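Local coordinates for tail fiber protein (Acinetobacter phage AM24, PDB 5W5P), which probably recognises and depolymerises the capsular polysaccharide of its Acinetobacter baumannii host, as a trimeric tailspike, at residues Q546-V551 with L560-T565; S566-I571 with K581-V586. All coordinates share one frame; numbering follows the deposited sequence.

In the fold
Both contacts lie in the C-terminal domain, beyond the stacked parallel strands of the beta-helix, about 55 and 57 Å from the centre of the chain. They follow one another in series: interaction 1 joins the loops after strands 535-546 and 558-559, and interaction 2 begins at the next residue, leading into the hairpin of strands 569-574 and 577-582. Their centres are 15 Å apart. Probable backbone hydrogen bonds tie them together, T565 N to G584 O and H563 O to V586 N, both 2.8 Å. The loop 560-565 thus pairs with 546-551 on one hand and with the segment leaving the hairpin on the other.

Interaction 1. Residues Q546-V551 with L560-T565; sequences QLEGGV and LFKHFT
The carboxamide of Q546 grips the backbone of F564 at two points, much as a neighbouring strand would. Q546 OE1 receives F564 N at 3.0 Å, in the carbonyl plane and on a lone pair, while Q546 NE2 gives a short 2.6 Å bond to F564 O, approaching from 37° above that carbonyl's plane. The two bonds fix the rotation of the amide. To reach F564, Q546 CG takes the crowded position between its backbone N and carbonyl carbon (chi1 70°) and the chain then runs extended; OE1 ends at the edge of the F564 ring, near its plane. K562 crosses this chain at about a right angle, its CG 3.6 Å from Q546 CD. With its own CG anti to the backbone N (chi1 175°) and every later bond extended, K562 also runs alongside E548, pointing the same way. Their methylenes meet at 3.8 Å (E548 CG to K562 CD). The charged ends, E548 OE1 and K562 NZ, stay 4.1 Å apart, beyond a salt bridge though still probably attractive. Further along, L547 CD1 touches L560 CD1 at 4.0 Å, and L560 N bonds to G550 O. A water donates to E548 O at 2.6 Å and weakly accepts from K562 N. Within its own segment, H563 ND1 bonds to F561 O, while NE2 is held by T596. The two loops run roughly antiparallel beside strand 509-523, bonding through L547 and F561 to A512 and L510; H563 and F564 rest on strand 492-503, and L547 packs on V537 of the second subunit.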
loop_
_atom_site.group_PDB
_atom_site.type_symbol
_atom_site.label_atom_id
_atom_site.label_comp_id
_atom_site.label_asym_id
_atom_site.label_seq_id
_atom_site.Cartn_x
_atom_site.Cartn_y
_atom_site.Cartn_z
ATOM N N GLN A 546 -47.296 -16.466 5.335
ATOM C CA GLN A 546 -47.700 -16.057 4.001
ATOM C C GLN A 546 -48.622 -14.859 4.112
ATOM O O GLN A 546 -49.291 -14.660 5.130
ATOM C CB GLN A 546 -48.405 -17.190 3.243
ATOM C CG GLN A 546 -49.787 -17.545 3.773
ATOM C CD GLN A 546 -50.311 -18.847 3.199
ATOM O OE1 GLN A 546 -50.227 -19.090 1.995
ATOM N NE2 GLN A 546 -50.842 -19.700 4.065
ATOM N N LEU A 547 -48.645 -14.054 3.060
ATOM C CA LEU A 547 -49.575 -12.940 2.990
ATOM C C LEU A 547 -50.933 -13.442 2.517
ATOM O O LEU A 547 -51.020 -14.201 1.547
ATOM C CB LEU A 547 -49.038 -11.857 2.057
ATOM C CG LEU A 547 -48.038 -10.914 2.722
ATOM C CD1 LEU A 547 -46.997 -10.432 1.718
ATOM C CD2 LEU A 547 -48.765 -9.744 3.371
ATOM N N GLU A 548 -51.989 -13.034 3.214
ATOM C CA GLU A 548 -53.348 -13.438 2.882
ATOM C C GLU A 548 -54.165 -12.316 2.256
ATOM O O GLU A 548 -55.332 -12.534 1.917
ATOM C CB GLU A 548 -54.063 -13.963 4.132
ATOM C CG GLU A 548 -53.351 -15.125 4.813
ATOM C CD GLU A 548 -54.044 -15.573 6.092
ATOM O OE1 GLU A 548 -53.357 -16.120 6.981
ATOM O OE2 GLU A 548 -55.274 -15.382 6.211
ATOM N N GLY A 549 -53.586 -11.131 2.097
ATOM C CA GLY A 549 -54.293 -10.011 1.510
ATOM C C GLY A 549 -53.324 -8.896 1.185
ATOM O O GLY A 549 -52.116 -9.000 1.415
ATOM N N GLY A 550 -53.879 -7.817 0.643
ATOM C CA GLY A 550 -53.080 -6.693 0.200
ATOM C C GLY A 550 -53.372 -6.324 -1.240
ATOM O O GLY A 550 -53.100 -7.112 -2.151
ATOM N N VAL A 551 -53.931 -5.133 -1.455
ATOM C CA VAL A 551 -54.315 -4.698 -2.794
ATOM C C VAL A 551 -53.068 -4.537 -3.654
ATOM O O VAL A 551 -52.138 -3.806 -3.296
ATOM C CB VAL A 551 -55.110 -3.386 -2.736
ATOM C CG1 VAL A 551 -55.631 -3.023 -4.119
ATOM C CG2 VAL A 551 -56.246 -3.497 -1.738
ATOM N N LEU A 560 -53.356 -9.996 -3.042
ATOM C CA LEU A 560 -52.530 -11.185 -2.881
ATOM C C LEU A 560 -53.354 -12.312 -2.266
ATOM O O LEU A 560 -54.106 -12.100 -1.312
ATOM C CB LEU A 560 -51.316 -10.881 -2.006
ATOM C CG LEU A 560 -50.297 -9.869 -2.528
ATOM C CD1 LEU A 560 -49.261 -9.589 -1.455
ATOM C CD2 LEU A 560 -49.632 -10.366 -3.802
ATOM N N PHE A 561 -53.198 -13.515 -2.816
ATOM C CA PHE A 561 -54.016 -14.669 -2.470
ATOM C C PHE A 561 -53.260 -15.614 -1.546
ATOM O O PHE A 561 -52.057 -15.832 -1.707
ATOM C CB PHE A 561 -54.440 -15.412 -3.739
ATOM C CG PHE A 561 -55.399 -16.551 -3.497
ATOM C CD1 PHE A 561 -56.727 -16.302 -3.181
ATOM C CD2 PHE A 561 -54.979 -17.869 -3.611
ATOM C CE1 PHE A 561 -57.609 -17.342 -2.974
ATOM C CE2 PHE A 561 -55.864 -18.916 -3.402
ATOM C CZ PHE A 561 -57.178 -18.651 -3.083
ATOM N N LYS A 562 -53.977 -16.182 -0.580
ATOM C CA LYS A 562 -53.422 -17.189 0.325
ATOM C C LYS A 562 -53.385 -18.526 -0.409
ATOM O O LYS A 562 -54.415 -19.184 -0.581
ATOM C CB LYS A 562 -54.257 -17.270 1.600
ATOM C CG LYS A 562 -53.835 -18.364 2.564
ATOM C CD LYS A 562 -54.802 -18.477 3.736
ATOM C CE LYS A 562 -54.353 -19.561 4.700
ATOM N NZ LYS A 562 -55.219 -19.669 5.905
ATOM N N HIS A 563 -52.190 -18.938 -0.847
ATOM C CA HIS A 563 -52.069 -20.135 -1.675
ATOM C C HIS A 563 -51.982 -21.413 -0.849
ATOM O O HIS A 563 -52.409 -22.477 -1.319
ATOM C CB HIS A 563 -50.837 -20.030 -2.578
ATOM C CG HIS A 563 -51.024 -19.130 -3.761
ATOM N ND1 HIS A 563 -51.160 -17.764 -3.641
ATOM C CD2 HIS A 563 -51.099 -19.401 -5.086
ATOM C CE1 HIS A 563 -51.310 -17.232 -4.842
ATOM N NE2 HIS A 563 -51.278 -18.203 -5.736
ATOM N N PHE A 564 -51.432 -21.340 0.360
ATOM C CA PHE A 564 -51.213 -22.513 1.194
ATOM C C PHE A 564 -52.188 -22.523 2.366
ATOM O O PHE A 564 -52.446 -21.483 2.980
ATOM C CB PHE A 564 -49.768 -22.552 1.707
ATOM C CG PHE A 564 -48.747 -22.841 0.637
ATOM C CD1 PHE A 564 -48.477 -24.147 0.258
ATOM C CD2 PHE A 564 -48.052 -21.810 0.019
ATOM C CE1 PHE A 564 -47.542 -24.426 -0.716
ATOM C CE2 PHE A 564 -47.105 -22.080 -0.958
ATOM C CZ PHE A 564 -46.853 -23.393 -1.326
ATOM N N THR A 565 -52.734 -23.699 2.669
ATOM C CA THR A 565 -53.635 -23.889 3.807
ATOM C C THR A 565 -52.999 -24.923 4.733
ATOM O O THR A 565 -53.022 -26.123 4.444
ATOM C CB THR A 565 -55.028 -24.317 3.348
ATOM O OG1 THR A 565 -55.635 -23.248 2.610
ATOM C CG2 THR A 565 -55.907 -24.662 4.540
HETATM O O HOH W 1 -56.511 -13.894 0.002
#

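Interaction 2. Residues S566-I571 with K581-V586; sequences SPVLTI and KLSGYV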
loop_
_atom_site.group_PDB
_atom_site.type_symbol
_atom_site.label_atom_id
_atom_site.label_comp_id
_atom_site.label_asym_id
_atom_site.label_seq_id
_atom_site.Cartn_x
_atom_site.Cartn_y
_atom_site.Cartn_z
ATOM N N SER A 566 -52.420 -24.441 5.838
ATOM C CA SER A 566 -51.702 -25.232 6.835
ATOM C C SER A 566 -50.740 -26.212 6.172
ATOM O O SER A 566 -50.970 -27.427 6.198
ATOM C CB SER A 566 -52.689 -25.969 7.742
ATOM O OG SER A 566 -53.379 -26.968 7.022
ATOM N N PRO A 567 -49.649 -25.730 5.582
ATOM C CA PRO A 567 -48.780 -26.620 4.806
ATOM C C PRO A 567 -47.936 -27.534 5.679
ATOM O O PRO A 567 -47.556 -27.196 6.804
ATOM C CB PRO A 567 -47.898 -25.645 4.020
ATOM C CG PRO A 567 -47.840 -24.435 4.882
ATOM C CD PRO A 567 -49.176 -24.336 5.567
ATOM N N VAL A 568 -47.635 -28.707 5.130
ATOM C CA VAL A 568 -46.761 -29.692 5.755
ATOM C C VAL A 568 -45.601 -29.944 4.801
ATOM O O VAL A 568 -45.804 -30.059 3.587
ATOM C CB VAL A 568 -47.523 -30.992 6.084
ATOM C CG1 VAL A 568 -46.588 -32.191 6.106
ATOM C CG2 VAL A 568 -48.238 -30.853 7.414
ATOM N N LEU A 569 -44.387 -29.998 5.346
ATOM C CA LEU A 569 -43.183 -30.163 4.541
ATOM C C LEU A 569 -42.873 -31.641 4.336
ATOM O O LEU A 569 -42.859 -32.422 5.293
ATOM C CB LEU A 569 -41.992 -29.467 5.202
ATOM C CG LEU A 569 -40.605 -29.920 4.731
ATOM C CD1 LEU A 569 -40.338 -29.468 3.302
ATOM C CD2 LEU A 569 -39.517 -29.415 5.672
ATOM N N THR A 570 -42.624 -32.017 3.087
ATOM C CA THR A 570 -42.131 -33.340 2.744
ATOM C C THR A 570 -40.930 -33.188 1.820
ATOM O O THR A 570 -40.851 -32.238 1.038
ATOM C CB THR A 570 -43.217 -34.189 2.068
ATOM O OG1 THR A 570 -43.860 -33.417 1.045
ATOM C CG2 THR A 570 -44.258 -34.640 3.086
ATOM N N ILE A 571 -39.984 -34.121 1.921
ATOM C CA ILE A 571 -38.826 -34.120 1.034
ATOM C C ILE A 571 -38.725 -35.474 0.347
ATOM O O ILE A 571 -39.191 -36.495 0.865
ATOM C CB ILE A 571 -37.499 -33.779 1.760
ATOM C CG1 ILE A 571 -37.158 -34.829 2.821
ATOM C CG2 ILE A 571 -37.557 -32.385 2.372
ATOM C CD1 ILE A 571 -35.852 -34.545 3.540
ATOM N N LYS A 581 -41.021 -29.954 -0.492
ATOM C CA LYS A 581 -42.387 -29.758 -0.956
ATOM C C LYS A 581 -43.292 -29.348 0.197
ATOM O O LYS A 581 -43.100 -29.770 1.342
ATOM C CB LYS A 581 -42.951 -31.028 -1.606
ATOM C CG LYS A 581 -41.965 -31.813 -2.450
ATOM C CD LYS A 581 -42.572 -33.138 -2.863
ATOM C CE LYS A 581 -41.665 -33.898 -3.801
ATOM N NZ LYS A 581 -42.365 -35.101 -4.330
ATOM N N LEU A 582 -44.295 -28.532 -0.124
ATOM C CA LEU A 582 -45.305 -28.101 0.830
ATOM C C LEU A 582 -46.689 -28.521 0.350
ATOM O O LEU A 582 -46.972 -28.530 -0.852
ATOM C CB LEU A 582 -45.263 -26.582 1.039
ATOM C CG LEU A 582 -43.989 -26.040 1.687
ATOM C CD1 LEU A 582 -43.982 -24.518 1.680
ATOM C CD2 LEU A 582 -43.834 -26.579 3.103
ATOM N N SER A 583 -47.552 -28.861 1.303
ATOM C CA SER A 583 -48.899 -29.327 1.016
ATOM C C SER A 583 -49.910 -28.192 1.189
ATOM O O SER A 583 -49.564 -27.052 1.518
ATOM C CB SER A 583 -49.252 -30.518 1.909
ATOM O OG SER A 583 -49.105 -30.187 3.281
ATOM N N GLY A 584 -51.179 -28.519 0.953
ATOM C CA GLY A 584 -52.254 -27.554 1.098
ATOM C C GLY A 584 -52.244 -26.433 0.082
ATOM O O GLY A 584 -52.711 -25.330 0.381
ATOM N N TYR A 585 -51.735 -26.687 -1.120
ATOM C CA TYR A 585 -51.596 -25.644 -2.127
ATOM C C TYR A 585 -52.836 -25.577 -3.009
ATOM O O TYR A 585 -53.273 -26.593 -3.561
ATOM C CB TYR A 585 -50.358 -25.883 -2.992
ATOM C CG TYR A 585 -50.191 -24.855 -4.087
ATOM C CD1 TYR A 585 -49.480 -23.680 -3.856
ATOM C CD2 TYR A 585 -50.757 -25.047 -5.343
ATOM C CE1 TYR A 585 -49.326 -22.734 -4.848
ATOM C CE2 TYR A 585 -50.613 -24.105 -6.337
ATOM C CZ TYR A 585 -49.894 -22.951 -6.084
ATOM O OH TYR A 585 -49.745 -22.008 -7.071
ATOM N N VAL A 586 -53.384 -24.373 -3.150
ATOM C CA VAL A 586 -54.462 -24.089 -4.093
ATOM C C VAL A 586 -54.090 -22.809 -4.830
ATOM O O VAL A 586 -53.859 -21.771 -4.197
ATOM C CB VAL A 586 -55.829 -23.943 -3.398
ATOM C CG1 VAL A 586 -56.877 -23.459 -4.388
ATOM C CG2 VAL A 586 -56.250 -25.259 -2.766
#
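The pyrrolidine ring of P567 meets the other segment at its CB, which lies 3.3 Å from S583 O and 4.1 Å from L582 CB; elsewhere the ring packs on F544 of strand 535-546. The aromatic ring of Y585 turns from this contact and makes edge-to-face pairs with H471 and F564. The motif is an antiparallel beta hairpin, strands 569-574 and 577-582, and the contact lies at its open end. L569 and L582 form a non-hydrogen-bonded pair, where L582 CD2 reaches back to L569 CB at 4.0 Å. These leucines share the face turned to the rest of the domain: L569 covers A539 and L541 of strand 535-546, and L582 rests on V473 of the adjoining strand 470-477. On the other face, T570 and K581 cross obliquely, with T570 OG1 3.7 Å from K581 CB. The lysine chain then runs extended, away from the contact, to a salt bridge with E572. Beyond L569 and L582 the ladder is altered. S583 N still gives a weak bond to V568 O, but V568 N bonds to the hydroxyl S583 OG at 2.8 Å, where a continuing ladder would use the carbonyl S583 O. S583 OG sits between its own backbone N and carbonyl carbon (chi1 56°), and this rotation brings the hydroxyl to the V568 amide; V568 CB packs against it. Toward the hairpin turn the pairing is regular: T570 N bonds to K581 O at 2.9 Å, and K581 N meets T570 O at 2.8 Å almost along the C=O axis (171° at the oxygen).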